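Local coordinates for periplasmic oligopeptide-binding protein (Burkholderia pseudomallei, PDB 3ZS6), which binds oligopeptides in the periplasm and probably delivers them to an ABC transporter for uptake into the cell, at residues A[279-284]-A[332-337]; A[218-223]-A[236-241]; A[107-112]-A[137-142]; A[434-439]-A[461-466]; A[263-268]-A[402-407]. All blocks are in the same frame, centred on the assembly; numbering follows the deposited sequence. Where two conformers were deposited one is given.

Contact 1 (A[279-284]-A[332-337]); sequences REALAM and DYAKNL
Ala281 and Ala334 face each other where two nearly antiparallel helices pack, 276-285 against 327-340, with segment axes 8.5 Å apart and N-to-C directions 158° from each other. The two small side chains let the backbones approach, and Ala281 CB lies 3.5 Å from Ala334 O. One turn along, Met284 CG presses on Ala334 CB at 3.5 Å, a tight carbon pair. With CG set between its own backbone N and carbonyl carbon (chi1 71°), Met284 runs its chain across to Tyr333, and the bend at chi3 lays CE 3.6 Å from Tyr333 CD1. Its sulfur completes an oblique Met-aromatic contact, 4.9 Å from the ring centroid. Leu337, one turn after Ala334, packs CD1 against the extended chain of Glu280, reaching Glu280 CD at 3.7 Å, and also touches Met284 SD.

Further out, Met284 also rests on Trp322, Trp325 meets the Tyr333 ring edge-to-face, and Leu376 of helix 359-376 packs on Ala334. At the polar margin the carboxylate and phenol are joined through one water, which lies in the ring plane at its edge, donates to Glu280 OE2 at 2.7 Å and stands 2.8 Å from Tyr333 OH.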
# COMPACT_ATOMS: atom_id res chain seq x y z
N ARG A 279 -4.41 -24.38 -4.87
CA ARG A 279 -4.21 -23.14 -4.09
C ARG A 279 -4.68 -23.31 -2.65
O ARG A 279 -4.00 -22.93 -1.70
CB ARG A 279 -4.91 -21.94 -4.75
CG ARG A 279 -4.49 -21.68 -6.21
CD ARG A 279 -4.90 -20.28 -6.72
NE ARG A 279 -6.35 -20.09 -6.76
CZ ARG A 279 -7.11 -20.29 -7.84
NH1 ARG A 279 -6.56 -20.69 -8.99
NH2 ARG A 279 -8.42 -20.10 -7.76
N GLU A 280 -5.86 -23.91 -2.51
CA GLU A 280 -6.47 -24.18 -1.22
C GLU A 280 -5.60 -25.11 -0.37
O GLU A 280 -5.39 -24.86 0.82
CB GLU A 280 -7.84 -24.81 -1.45
CG GLU A 280 -8.66 -25.04 -0.19
CD GLU A 280 -10.03 -25.62 -0.50
OE1 GLU A 280 -10.34 -25.81 -1.70
OE2 GLU A 280 -10.79 -25.88 0.45
N ALA A 281 -5.11 -26.18 -0.98
CA ALA A 281 -4.23 -27.11 -0.27
C ALA A 281 -3.00 -26.40 0.29
O ALA A 281 -2.61 -26.62 1.44
CB ALA A 281 -3.80 -28.24 -1.20
N LEU A 282 -2.38 -25.55 -0.52
CA LEU A 282 -1.19 -24.84 -0.09
C LEU A 282 -1.51 -23.93 1.09
O LEU A 282 -0.72 -23.81 2.03
CB LEU A 282 -0.60 -24.02 -1.25
CG LEU A 282 -0.03 -24.80 -2.45
CD1 LEU A 282 0.37 -23.84 -3.57
CD2 LEU A 282 1.16 -25.66 -2.03
N ALA A 283 -2.68 -23.31 1.04
CA ALA A 283 -3.10 -22.39 2.10
C ALA A 283 -3.38 -23.08 3.43
O ALA A 283 -2.99 -22.58 4.49
CB ALA A 283 -4.33 -21.60 1.65
N MET A 284 -4.07 -24.21 3.39
CA MET A 284 -4.61 -24.80 4.60
C MET A 284 -3.57 -25.54 5.44
O MET A 284 -3.78 -25.81 6.61
CB MET A 284 -5.79 -25.73 4.29
CG MET A 284 -5.42 -27.02 3.60
SD MET A 284 -6.89 -27.94 3.08
CE MET A 284 -7.84 -27.98 4.59
N ASP A 332 -4.38 -34.08 5.82
CA ASP A 332 -5.11 -35.12 5.09
C ASP A 332 -6.03 -34.52 4.03
O ASP A 332 -6.03 -34.93 2.87
CB ASP A 332 -5.94 -35.97 6.05
CG ASP A 332 -5.10 -36.94 6.86
OD1 ASP A 332 -4.09 -37.44 6.31
OD2 ASP A 332 -5.44 -37.19 8.04
N TYR A 333 -6.83 -33.54 4.44
CA TYR A 333 -7.75 -32.89 3.51
C TYR A 333 -6.96 -32.26 2.36
O TYR A 333 -7.33 -32.39 1.20
CB TYR A 333 -8.58 -31.85 4.26
CG TYR A 333 -9.76 -31.31 3.49
CD1 TYR A 333 -9.59 -30.31 2.53
CD2 TYR A 333 -11.05 -31.79 3.72
CE1 TYR A 333 -10.66 -29.81 1.83
CE2 TYR A 333 -12.13 -31.29 3.01
CZ TYR A 333 -11.93 -30.30 2.07
OH TYR A 333 -12.99 -29.79 1.36
N ALA A 334 -5.85 -31.60 2.68
CA ALA A 334 -5.07 -30.90 1.66
C ALA A 334 -4.40 -31.86 0.68
O ALA A 334 -4.39 -31.62 -0.54
CB ALA A 334 -4.03 -29.96 2.31
N LYS A 335 -3.84 -32.95 1.20
CA LYS A 335 -3.26 -33.99 0.34
C LYS A 335 -4.31 -34.57 -0.61
O LYS A 335 -4.02 -34.85 -1.78
CB LYS A 335 -2.61 -35.10 1.17
CG LYS A 335 -1.20 -34.76 1.64
CD LYS A 335 -0.52 -35.94 2.31
CE LYS A 335 -1.11 -36.21 3.69
NZ LYS A 335 -0.40 -37.34 4.37
N ASN A 336 -5.53 -34.76 -0.12
CA ASN A 336 -6.62 -35.26 -0.94
C ASN A 336 -7.00 -34.25 -2.03
O ASN A 336 -7.35 -34.63 -3.16
CB ASN A 336 -7.83 -35.59 -0.07
CG ASN A 336 -8.72 -36.65 -0.68
OD1 ASN A 336 -9.70 -36.35 -1.36
ND2 ASN A 336 -8.39 -37.92 -0.44
N LEU A 337 -6.93 -32.97 -1.70
CA LEU A 337 -7.17 -31.93 -2.69
C LEU A 337 -6.16 -32.03 -3.82
O LEU A 337 -6.52 -31.95 -4.99
CB LEU A 337 -7.10 -30.53 -2.05
CG LEU A 337 -8.28 -30.13 -1.16
CD1 LEU A 337 -8.01 -28.77 -0.50
CD2 LEU A 337 -9.57 -30.09 -1.97
O HOH W 1 -12.80 -27.50 -0.16

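Contact 2 (A[218-223]-A[236-241]); sequences NDETAL and SIPAGG
The first turn of helix 219-227 lies against the irregular chain at 236-241, the backbones coming nearest at Asp219 and Pro238, whose CA atoms are 5.1 Å apart. Pro238 is the centre of the packing. Asp219 CB sits 3.8 Å from Pro238 CA, while the far corner of the ring, CG, meets Leu223 CD2 at 3.9 Å. Leu223, one helical turn after Asp219, reaches it with CG anti to the backbone N (chi1 179°), and the two side chains cross at about a right angle. Glu220 bends at chi2 and also crosses the proline at about a right angle, with OE2 4.1 Å from Pro238 CG.

The helix start is built as a classical N-cap: Asn218 OD1 accepts from Thr221 N at 2.9 Å, the donor lying in the carbonyl plane on a lone pair. On the other side, Pro238 opens a type II beta turn that ends at Gly241 and leads into helix 242-249, whose Ile245 also packs on the proline.

Polar groups are linked through water. One molecule accepts from Ser236 N at 2.9 Å and lies 3.0 Å from Asp219 OD1, to which it can donate; a second lies 2.9 Å from Asp219 O and at a longer distance from Ser236 O. Beyond them, Asp359 OD1 accepts from Asp219 N, and Leu223 continues onto Phe249 and Leu480.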
# COMPACT_ATOMS: atom_id res chain seq x y z
N ASN A 218 17.88 -4.74 5.25
CA ASN A 218 18.05 -5.63 6.39
C ASN A 218 17.68 -4.94 7.72
O ASN A 218 18.30 -3.95 8.10
CB ASN A 218 19.50 -6.11 6.43
CG ASN A 218 19.74 -7.15 7.51
OD1 ASN A 218 19.91 -6.81 8.68
ND2 ASN A 218 19.77 -8.42 7.12
N ASP A 219 16.67 -5.47 8.41
CA ASP A 219 16.18 -4.83 9.63
C ASP A 219 17.23 -4.80 10.75
O ASP A 219 17.25 -3.88 11.57
CB ASP A 219 14.89 -5.50 10.11
CG ASP A 219 13.74 -5.31 9.13
OD1 ASP A 219 13.43 -4.15 8.79
OD2 ASP A 219 13.14 -6.32 8.70
N GLU A 220 18.10 -5.81 10.78
CA GLU A 220 19.15 -5.85 11.79
C GLU A 220 20.16 -4.73 11.59
O GLU A 220 20.58 -4.09 12.56
CB GLU A 220 19.86 -7.21 11.80
CG GLU A 220 19.32 -8.17 12.86
CD GLU A 220 19.66 -7.72 14.28
OE1 GLU A 220 20.49 -6.81 14.45
OE2 GLU A 220 19.08 -8.29 15.24
N THR A 221 20.55 -4.50 10.35
CA THR A 221 21.44 -3.40 10.01
C THR A 221 20.77 -2.06 10.36
O THR A 221 21.42 -1.15 10.88
CB THR A 221 21.78 -3.40 8.50
OG1 THR A 221 22.60 -4.54 8.20
CG2 THR A 221 22.51 -2.13 8.10
N ALA A 222 19.47 -1.96 10.07
CA ALA A 222 18.70 -0.77 10.44
C ALA A 222 18.75 -0.54 11.95
O ALA A 222 18.89 0.59 12.41
CB ALA A 222 17.25 -0.91 9.98
N LEU A 223 18.64 -1.63 12.71
CA LEU A 223 18.66 -1.57 14.17
C LEU A 223 20.01 -1.05 14.68
O LEU A 223 20.07 -0.20 15.57
CB LEU A 223 18.35 -2.94 14.77
CG LEU A 223 18.34 -3.10 16.29
CD1 LEU A 223 17.37 -2.12 16.92
CD2 LEU A 223 18.00 -4.53 16.69
N SER A 236 10.62 -0.89 10.60
CA SER A 236 9.99 -1.88 11.47
C SER A 236 10.97 -2.31 12.56
O SER A 236 11.82 -1.53 12.98
CB SER A 236 9.55 -3.09 10.64
OG SER A 236 8.98 -4.09 11.44
N ILE A 237 10.86 -3.55 13.01
CA ILE A 237 11.88 -4.15 13.87
C ILE A 237 12.20 -5.55 13.35
O ILE A 237 11.38 -6.15 12.66
CB ILE A 237 11.41 -4.25 15.33
CG1 ILE A 237 10.01 -4.86 15.41
CG2 ILE A 237 11.43 -2.88 16.01
CD1 ILE A 237 9.65 -5.34 16.80
N PRO A 238 13.39 -6.08 13.68
CA PRO A 238 13.73 -7.44 13.21
C PRO A 238 12.77 -8.49 13.74
O PRO A 238 12.33 -8.41 14.88
CB PRO A 238 15.13 -7.68 13.79
CG PRO A 238 15.66 -6.31 14.13
CD PRO A 238 14.46 -5.48 14.48
N ALA A 239 12.46 -9.48 12.91
CA ALA A 239 11.65 -10.62 13.35
C ALA A 239 12.30 -11.30 14.55
O ALA A 239 13.52 -11.44 14.61
CB ALA A 239 11.47 -11.61 12.21
N GLY A 240 11.47 -11.73 15.50
CA GLY A 240 11.93 -12.40 16.70
C GLY A 240 12.63 -11.52 17.72
O GLY A 240 13.10 -12.00 18.75
N GLY A 241 12.69 -10.22 17.44
CA GLY A 241 13.45 -9.30 18.28
C GLY A 241 12.65 -8.50 19.30
O GLY A 241 13.24 -7.85 20.15
O HOH W 2 13.45 -1.59 10.26
O HOH W 3 14.90 -2.58 12.66

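Contact 3 (A[107-112]-A[137-142]); sequences FVKNAS and KTEVPV
Phe107 O accepts from Glu139 N at 2.9 Å, nearly along the C=O axis, and Lys137 O accepts from Lys109 N at 2.7 Å, the donor tilted 30° from the carbonyl plane. These two backbone bonds flank Val108 and Thr138, whose CA atoms are 4.2 Å apart in a single beta bridge. A third bond uses a side chain: Glu139 OE2 takes Asn110 N at 2.6 Å from above the carboxylate plane, and a water that accepts from Ser112 N is placed to donate to the same oxygen. The bend at Glu139 chi2 (-79°) turns the carboxylate back toward Asn110 N.

The bridge therefore fastens the end of strand 133-137, in the antiparallel sheet that includes 48-60 and 63-68, to a type II beta turn, Val108 to Ala111, that leads into helix 111-115. The side chain of Asn110, just before that helix, is bonded through ND2 to Asp123 O.

The apolar contact is Phe107 CD2 on Val142 CG2 at 3.9 Å, the side chains crossing at about a right angle; Tyr410 also touches the ring. By van der Waals contact the aliphatic part of Lys109 lies across Glu139, with Lys109 CD 3.4 Å from Glu139 OE1. The charged end stays farther off, Lys109 NZ being 5.0 Å from Glu139 OE1.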
# COMPACT_ATOMS: atom_id res chain seq x y z
N PHE A 107 -12.67 5.47 -9.45
CA PHE A 107 -13.98 5.86 -8.92
C PHE A 107 -14.54 7.07 -9.67
O PHE A 107 -15.74 7.34 -9.63
CB PHE A 107 -13.91 6.19 -7.42
CG PHE A 107 -13.57 5.02 -6.55
CD1 PHE A 107 -13.18 3.81 -7.09
CD2 PHE A 107 -13.65 5.14 -5.17
CE1 PHE A 107 -12.87 2.73 -6.27
CE2 PHE A 107 -13.34 4.07 -4.34
CZ PHE A 107 -12.95 2.86 -4.90
N VAL A 108 -13.66 7.80 -10.36
CA VAL A 108 -14.08 9.00 -11.07
C VAL A 108 -14.85 8.67 -12.35
O VAL A 108 -14.56 7.69 -13.04
CB VAL A 108 -12.89 9.92 -11.37
CG1 VAL A 108 -13.37 11.20 -12.05
CG2 VAL A 108 -12.15 10.25 -10.08
N LYS A 109 -15.84 9.51 -12.65
CA LYS A 109 -16.74 9.30 -13.77
C LYS A 109 -15.99 9.12 -15.09
O LYS A 109 -15.14 9.94 -15.44
CB LYS A 109 -17.75 10.45 -13.86
CG LYS A 109 -18.88 10.22 -14.84
CD LYS A 109 -19.64 8.94 -14.51
CE LYS A 109 -20.93 8.84 -15.31
NZ LYS A 109 -21.93 9.86 -14.87
N ASN A 110 -16.30 8.03 -15.78
CA ASN A 110 -15.69 7.71 -17.07
C ASN A 110 -14.28 7.11 -17.00
O ASN A 110 -13.75 6.70 -18.02
CB ASN A 110 -15.68 8.94 -17.97
CG ASN A 110 -17.07 9.31 -18.46
OD1 ASN A 110 -17.97 8.48 -18.50
ND2 ASN A 110 -17.24 10.57 -18.84
N ALA A 111 -13.69 7.06 -15.81
CA ALA A 111 -12.32 6.56 -15.68
C ALA A 111 -12.12 5.16 -16.29
O ALA A 111 -11.15 4.92 -17.01
CB ALA A 111 -11.86 6.59 -14.22
N SER A 112 -13.05 4.24 -15.99
CA SER A 112 -12.97 2.88 -16.52
C SER A 112 -12.84 2.85 -18.05
O SER A 112 -11.95 2.19 -18.60
CB SER A 112 -14.20 2.06 -16.11
OG SER A 112 -14.25 1.88 -14.71
N LYS A 137 -16.97 14.22 -10.32
CA LYS A 137 -18.11 13.32 -10.46
C LYS A 137 -17.60 11.89 -10.33
O LYS A 137 -16.62 11.53 -10.97
CB LYS A 137 -18.77 13.50 -11.83
CG LYS A 137 -19.35 14.88 -12.09
CD LYS A 137 -20.80 14.96 -11.64
CE LYS A 137 -21.40 16.31 -12.00
NZ LYS A 137 -22.82 16.40 -11.58
N THR A 138 -18.27 11.08 -9.51
CA THR A 138 -17.90 9.68 -9.34
C THR A 138 -18.93 8.77 -9.99
O THR A 138 -20.10 9.15 -10.13
CB THR A 138 -17.78 9.30 -7.85
OG1 THR A 138 -19.00 9.61 -7.17
CG2 THR A 138 -16.63 10.07 -7.20
N GLU A 139 -18.50 7.57 -10.38
CA GLU A 139 -19.38 6.60 -11.04
C GLU A 139 -20.52 6.16 -10.13
O GLU A 139 -21.64 5.97 -10.58
CB GLU A 139 -18.59 5.36 -11.47
CG GLU A 139 -17.57 5.61 -12.56
CD GLU A 139 -18.19 5.68 -13.95
OE1 GLU A 139 -19.43 5.57 -14.05
OE2 GLU A 139 -17.44 5.84 -14.93
N VAL A 140 -20.21 5.98 -8.85
CA VAL A 140 -21.20 5.63 -7.85
C VAL A 140 -20.91 6.48 -6.62
O VAL A 140 -19.84 7.06 -6.51
CB VAL A 140 -21.09 4.15 -7.45
CG1 VAL A 140 -21.46 3.25 -8.62
CG2 VAL A 140 -19.68 3.83 -6.96
N PRO A 141 -21.87 6.56 -5.69
CA PRO A 141 -21.60 7.39 -4.51
C PRO A 141 -20.47 6.82 -3.65
O PRO A 141 -20.42 5.61 -3.39
CB PRO A 141 -22.94 7.41 -3.76
CG PRO A 141 -23.76 6.29 -4.37
CD PRO A 141 -23.28 6.13 -5.77
N VAL A 142 -19.57 7.70 -3.22
CA VAL A 142 -18.44 7.33 -2.38
C VAL A 142 -18.36 8.31 -1.21
O VAL A 142 -17.96 9.46 -1.38
CB VAL A 142 -17.11 7.38 -3.18
CG1 VAL A 142 -15.92 6.99 -2.29
CG2 VAL A 142 -17.19 6.49 -4.41
O HOH W 4 -15.06 4.52 -13.87

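Contact 4 (A[434-439]-A[461-466])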
# COMPACT_ATOMS: atom_id res chain seq x y z
N PRO A 434 -16.64 -12.67 -11.79
CA PRO A 434 -17.71 -11.73 -12.14
C PRO A 434 -18.79 -11.65 -11.07
O PRO A 434 -19.36 -10.58 -10.85
CB PRO A 434 -18.29 -12.32 -13.43
CG PRO A 434 -17.16 -13.10 -14.02
CD PRO A 434 -16.41 -13.67 -12.85
N LYS A 435 -19.09 -12.77 -10.41
CA LYS A 435 -20.07 -12.74 -9.32
C LYS A 435 -19.56 -11.88 -8.16
O LYS A 435 -20.29 -11.02 -7.65
CB LYS A 435 -20.39 -14.15 -8.84
CG LYS A 435 -21.39 -14.20 -7.70
CD LYS A 435 -22.69 -13.50 -8.06
CE LYS A 435 -23.71 -13.60 -6.93
NZ LYS A 435 -25.00 -12.93 -7.27
N VAL A 436 -18.31 -12.09 -7.76
CA VAL A 436 -17.71 -11.23 -6.75
C VAL A 436 -17.84 -9.77 -7.18
O VAL A 436 -18.31 -8.93 -6.41
CB VAL A 436 -16.23 -11.57 -6.48
CG1 VAL A 436 -15.58 -10.47 -5.65
CG2 VAL A 436 -16.10 -12.92 -5.79
N ASP A 437 -17.42 -9.47 -8.40
CA ASP A 437 -17.47 -8.10 -8.90
C ASP A 437 -18.90 -7.54 -8.89
O ASP A 437 -19.11 -6.38 -8.51
CB ASP A 437 -16.87 -8.02 -10.31
CG ASP A 437 -15.35 -8.19 -10.32
OD1 ASP A 437 -14.79 -8.67 -9.30
OD2 ASP A 437 -14.71 -7.86 -11.34
N SER A 438 -19.88 -8.34 -9.28
CA SER A 438 -21.25 -7.85 -9.34
C SER A 438 -21.80 -7.62 -7.94
O SER A 438 -22.55 -6.67 -7.71
CB SER A 438 -22.16 -8.78 -10.15
OG SER A 438 -22.78 -9.75 -9.32
N LEU A 439 -21.41 -8.47 -7.00
CA LEU A 439 -21.79 -8.29 -5.60
C LEU A 439 -21.23 -6.97 -5.06
O LEU A 439 -21.91 -6.27 -4.30
CB LEU A 439 -21.32 -9.47 -4.74
CG LEU A 439 -22.12 -10.77 -4.88
CD1 LEU A 439 -21.51 -11.87 -4.03
CD2 LEU A 439 -23.59 -10.57 -4.52
N ASP A 461 -15.92 -13.14 1.31
CA ASP A 461 -15.98 -14.58 1.60
C ASP A 461 -15.98 -15.41 0.32
O ASP A 461 -15.28 -16.42 0.21
CB ASP A 461 -17.24 -14.94 2.40
CG ASP A 461 -17.23 -14.36 3.81
OD1 ASP A 461 -16.18 -13.88 4.28
OD2 ASP A 461 -18.30 -14.42 4.45
N LEU A 462 -16.80 -15.00 -0.65
CA LEU A 462 -16.91 -15.74 -1.90
C LEU A 462 -15.55 -15.82 -2.59
O LEU A 462 -15.13 -16.90 -3.03
CB LEU A 462 -17.93 -15.08 -2.83
CG LEU A 462 -18.24 -15.86 -4.11
CD1 LEU A 462 -18.72 -17.26 -3.77
CD2 LEU A 462 -19.27 -15.12 -4.98
N ALA A 463 -14.87 -14.68 -2.69
CA ALA A 463 -13.54 -14.65 -3.29
C ALA A 463 -12.53 -15.52 -2.53
O ALA A 463 -11.75 -16.24 -3.15
CB ALA A 463 -13.04 -13.22 -3.38
N MET A 464 -12.52 -15.44 -1.20
CA MET A 464 -11.50 -16.15 -0.43
C MET A 464 -11.70 -17.67 -0.47
O MET A 464 -10.74 -18.43 -0.30
CB MET A 464 -11.44 -15.65 1.02
CG MET A 464 -10.96 -14.22 1.19
SD MET A 464 -9.32 -13.89 0.51
CE MET A 464 -9.73 -13.27 -1.12
N ASN A 465 -12.93 -18.11 -0.68
CA ASN A 465 -13.20 -19.54 -0.87
C ASN A 465 -12.53 -20.07 -2.14
O ASN A 465 -12.38 -21.28 -2.31
CB ASN A 465 -14.70 -19.82 -0.88
CG ASN A 465 -15.29 -19.83 0.52
OD1 ASN A 465 -14.77 -20.49 1.42
ND2 ASN A 465 -16.38 -19.10 0.71
N ASP A 466 -12.12 -19.15 -3.01
CA ASP A 466 -11.36 -19.52 -4.20
C ASP A 466 -9.84 -19.49 -3.96
O ASP A 466 -9.07 -19.92 -4.82
CB ASP A 466 -11.74 -18.60 -5.38
CG ASP A 466 -13.11 -18.94 -5.97
OD1 ASP A 466 -13.65 -20.03 -5.67
OD2 ASP A 466 -13.65 -18.12 -6.76
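Val436 and Ala463 form the buried side of this helix-helix contact, where helix 434-443 meets the C-terminal part of helix 449-464. Val436 CG2 points into the other helix, 3.8 Å from Ala463 N and 3.9 Å from Ala463 CB, and the same methyl touches Leu462 CD2. Ala463 is also covered by Ile420. Leu439 CD1 approaches Leu462 CD2 more loosely, at 4.1 Å, and its side chain continues onto Gln458 and Ala459.

The outer margin belongs to Lys435 and Leu462. With its CG anti to the backbone N (chi1 -174°), Leu462 extends toward helix 434-443 so that CD2 rests 3.6 Å from Lys435 CG. The lysine contributes just its inner methylenes; its chain bends at chi2 and carries the amine away from the partner helix.

A polar tie comes from Asp466 OD2, which hydrogen-bonds Tyr431 and Asn433 just before helix 434-443. The side-chain contacts across the pair itself are apolar, so this part of the interface rests on packing and burial.

Contact 5 (A[263-268]-A[402-407])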
# COMPACT_ATOMS: atom_id res chain seq x y z
N TYR A 263 0.72 -11.50 2.67
CA TYR A 263 0.19 -12.64 1.95
C TYR A 263 1.09 -13.10 0.81
O TYR A 263 1.95 -12.34 0.33
CB TYR A 263 -1.22 -12.34 1.42
CG TYR A 263 -1.26 -11.37 0.26
CD1 TYR A 263 -1.20 -11.82 -1.06
CD2 TYR A 263 -1.39 -9.99 0.47
CE1 TYR A 263 -1.25 -10.93 -2.13
CE2 TYR A 263 -1.45 -9.09 -0.60
CZ TYR A 263 -1.38 -9.57 -1.89
OH TYR A 263 -1.44 -8.70 -2.96
N TYR A 264 0.88 -14.34 0.38
CA TYR A 264 1.62 -14.86 -0.76
C TYR A 264 0.80 -14.78 -2.03
O TYR A 264 -0.32 -15.30 -2.13
CB TYR A 264 2.10 -16.29 -0.50
CG TYR A 264 3.38 -16.40 0.31
CD1 TYR A 264 4.17 -15.29 0.55
CD2 TYR A 264 3.79 -17.61 0.82
CE1 TYR A 264 5.34 -15.39 1.30
CE2 TYR A 264 4.96 -17.73 1.56
CZ TYR A 264 5.74 -16.62 1.80
OH TYR A 264 6.91 -16.75 2.53
N TYR A 265 1.37 -14.10 -3.00
CA TYR A 265 0.84 -14.03 -4.35
C TYR A 265 0.93 -15.42 -4.94
O TYR A 265 1.89 -16.15 -4.68
CB TYR A 265 1.73 -13.05 -5.10
CG TYR A 265 1.78 -13.08 -6.61
CD1 TYR A 265 2.38 -14.13 -7.30
CD2 TYR A 265 1.35 -11.98 -7.35
CE1 TYR A 265 2.48 -14.12 -8.68
CE2 TYR A 265 1.44 -11.96 -8.72
CZ TYR A 265 2.00 -13.03 -9.38
OH TYR A 265 2.10 -12.99 -10.75
N LEU A 266 -0.10 -15.80 -5.70
CA LEU A 266 -0.09 -17.03 -6.49
C LEU A 266 -0.44 -16.68 -7.93
O LEU A 266 -1.43 -15.99 -8.18
CB LEU A 266 -1.11 -18.04 -5.97
CG LEU A 266 -1.00 -18.57 -4.54
CD1 LEU A 266 -2.16 -19.53 -4.26
CD2 LEU A 266 0.34 -19.28 -4.30
N LYS A 267 0.37 -17.15 -8.87
CA LYS A 267 0.12 -16.90 -10.29
C LYS A 267 -1.08 -17.72 -10.73
O LYS A 267 -0.96 -18.93 -10.95
CB LYS A 267 1.35 -17.30 -11.11
CG LYS A 267 1.22 -17.07 -12.60
CD LYS A 267 2.43 -17.63 -13.32
CE LYS A 267 2.30 -17.58 -14.82
NZ LYS A 267 3.44 -18.29 -15.48
N ASN A 268 -2.22 -17.07 -10.87
CA ASN A 268 -3.47 -17.78 -11.16
C ASN A 268 -3.54 -18.40 -12.56
O ASN A 268 -4.39 -19.24 -12.83
CB ASN A 268 -4.70 -16.90 -10.91
CG ASN A 268 -5.06 -16.78 -9.43
OD1 ASN A 268 -4.18 -16.66 -8.56
ND2 ASN A 268 -6.35 -16.84 -9.14
N ALA A 402 4.92 -15.70 -4.59
CA ALA A 402 5.73 -14.52 -4.28
C ALA A 402 5.29 -13.83 -2.99
O ALA A 402 4.10 -13.78 -2.68
CB ALA A 402 5.71 -13.54 -5.45
N ARG A 403 6.27 -13.33 -2.24
CA ARG A 403 5.99 -12.52 -1.06
C ARG A 403 5.23 -11.27 -1.52
O ARG A 403 5.63 -10.59 -2.49
CB ARG A 403 7.30 -12.14 -0.37
CG ARG A 403 7.16 -11.83 1.14
CD ARG A 403 6.32 -10.57 1.36
NE ARG A 403 7.00 -9.39 0.83
CZ ARG A 403 6.51 -8.15 0.85
NH1 ARG A 403 5.30 -7.91 1.35
NH2 ARG A 403 7.22 -7.15 0.35
N ASP A 404 4.12 -10.97 -0.86
CA ASP A 404 3.33 -9.78 -1.18
C ASP A 404 2.74 -9.20 0.10
O ASP A 404 2.98 -9.73 1.19
CB ASP A 404 2.22 -10.11 -2.18
CG ASP A 404 1.88 -8.92 -3.10
OD1 ASP A 404 1.91 -7.76 -2.64
OD2 ASP A 404 1.57 -9.16 -4.29
N GLY A 405 1.97 -8.13 -0.02
CA GLY A 405 1.41 -7.44 1.13
C GLY A 405 0.77 -6.14 0.69
O GLY A 405 1.30 -5.46 -0.19
N TRP A 406 -0.35 -5.79 1.30
CA TRP A 406 -1.09 -4.59 0.90
C TRP A 406 -1.44 -3.76 2.13
O TRP A 406 -1.96 -4.28 3.12
CB TRP A 406 -2.37 -5.01 0.17
CG TRP A 406 -3.19 -3.88 -0.39
CD1 TRP A 406 -4.34 -3.36 0.14
CD2 TRP A 406 -2.96 -3.17 -1.61
NE1 TRP A 406 -4.83 -2.36 -0.67
CE2 TRP A 406 -4.00 -2.23 -1.76
CE3 TRP A 406 -1.96 -3.24 -2.59
CZ2 TRP A 406 -4.07 -1.35 -2.84
CZ3 TRP A 406 -2.04 -2.36 -3.68
CH2 TRP A 406 -3.09 -1.44 -3.79
N PHE A 407 -1.11 -2.47 2.07
CA PHE A 407 -1.52 -1.48 3.07
C PHE A 407 -2.75 -0.76 2.56
O PHE A 407 -2.79 -0.32 1.40
CB PHE A 407 -0.41 -0.43 3.28
CG PHE A 407 0.51 -0.74 4.42
CD1 PHE A 407 1.54 -1.66 4.27
CD2 PHE A 407 0.35 -0.11 5.64
CE1 PHE A 407 2.38 -1.95 5.32
CE2 PHE A 407 1.20 -0.39 6.71
CZ PHE A 407 2.21 -1.31 6.55
O HOH W 5 -0.27 -6.37 -3.15
O HOH W 6 -1.33 -9.68 -5.26
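Tyr263 holds CG between its backbone N and carbonyl carbon (chi1 72°), which lays its ring beside Asp404 on the neighbouring strand; the two side chains point the same way, ring and carboxylate planes 16° apart. Asp404 CB sits over one ring face, offset from its centre, a CH-pi contact 3.8 Å from the centroid. Two waters join the polar ends: both lie within hydrogen-bonding distance of Tyr263 OH; one is placed to donate to Asp404 OD1, the other donates to OD2. Asp404 OD1 also takes Gly405 N at 2.6 Å through its anti lone pair, which helps to hold the carboxylate's rotation.

Strands 260-266 and 401-407 pair antiparallel but strongly splayed, their directions 121° apart. Tyr263 with Asp404 and Tyr265 with Ala402 are hydrogen-bonded pairs; Asp404 N reaches Tyr263 O at 2.8 Å and Tyr265 N reaches Ala402 O at 2.8 Å. Tyr265 CD1 packs on Ala402 CB at 3.9 Å, and Tyr265 OH bonds to Arg394 O. On the other face, in the non-hydrogen-bonded pair, Tyr264 CE1 lies 4.0 Å from Arg403 CG, with helix 359-376 behind the tyrosine.

Strand 401-407 lines the peptide site. Arg403 NH1 forms a salt bridge with the bound peptide's backbone, Gly405 and Phe407 make backbone hydrogen bonds to it, and Trp406 packs on it. Main-chain recognition of this kind is consistent with a receptor that accepts varied sequences.

In the fold
From the N terminus, contact 3 closes first, tying the turn before helix 111-115 to the end of strand 133-137 in the antiparallel sheet. Contact 2 follows as a short loop, joining the start of helix 219-227 to the chain entering helix 242-249, on the other side of the chain's centre from contact 3. Contact 5 spans the longest excursion, pairing strands 260-266 and 401-407, and contact 1, between helices 276-285 and 327-340, falls within that excursion. Contact 4 closes last, between helices 434-443 and 449-464. None cross. Arg279 connects three of them, packing on Leu266 of contact 5 and probably hydrogen-bonding to Asp466 O of contact 4.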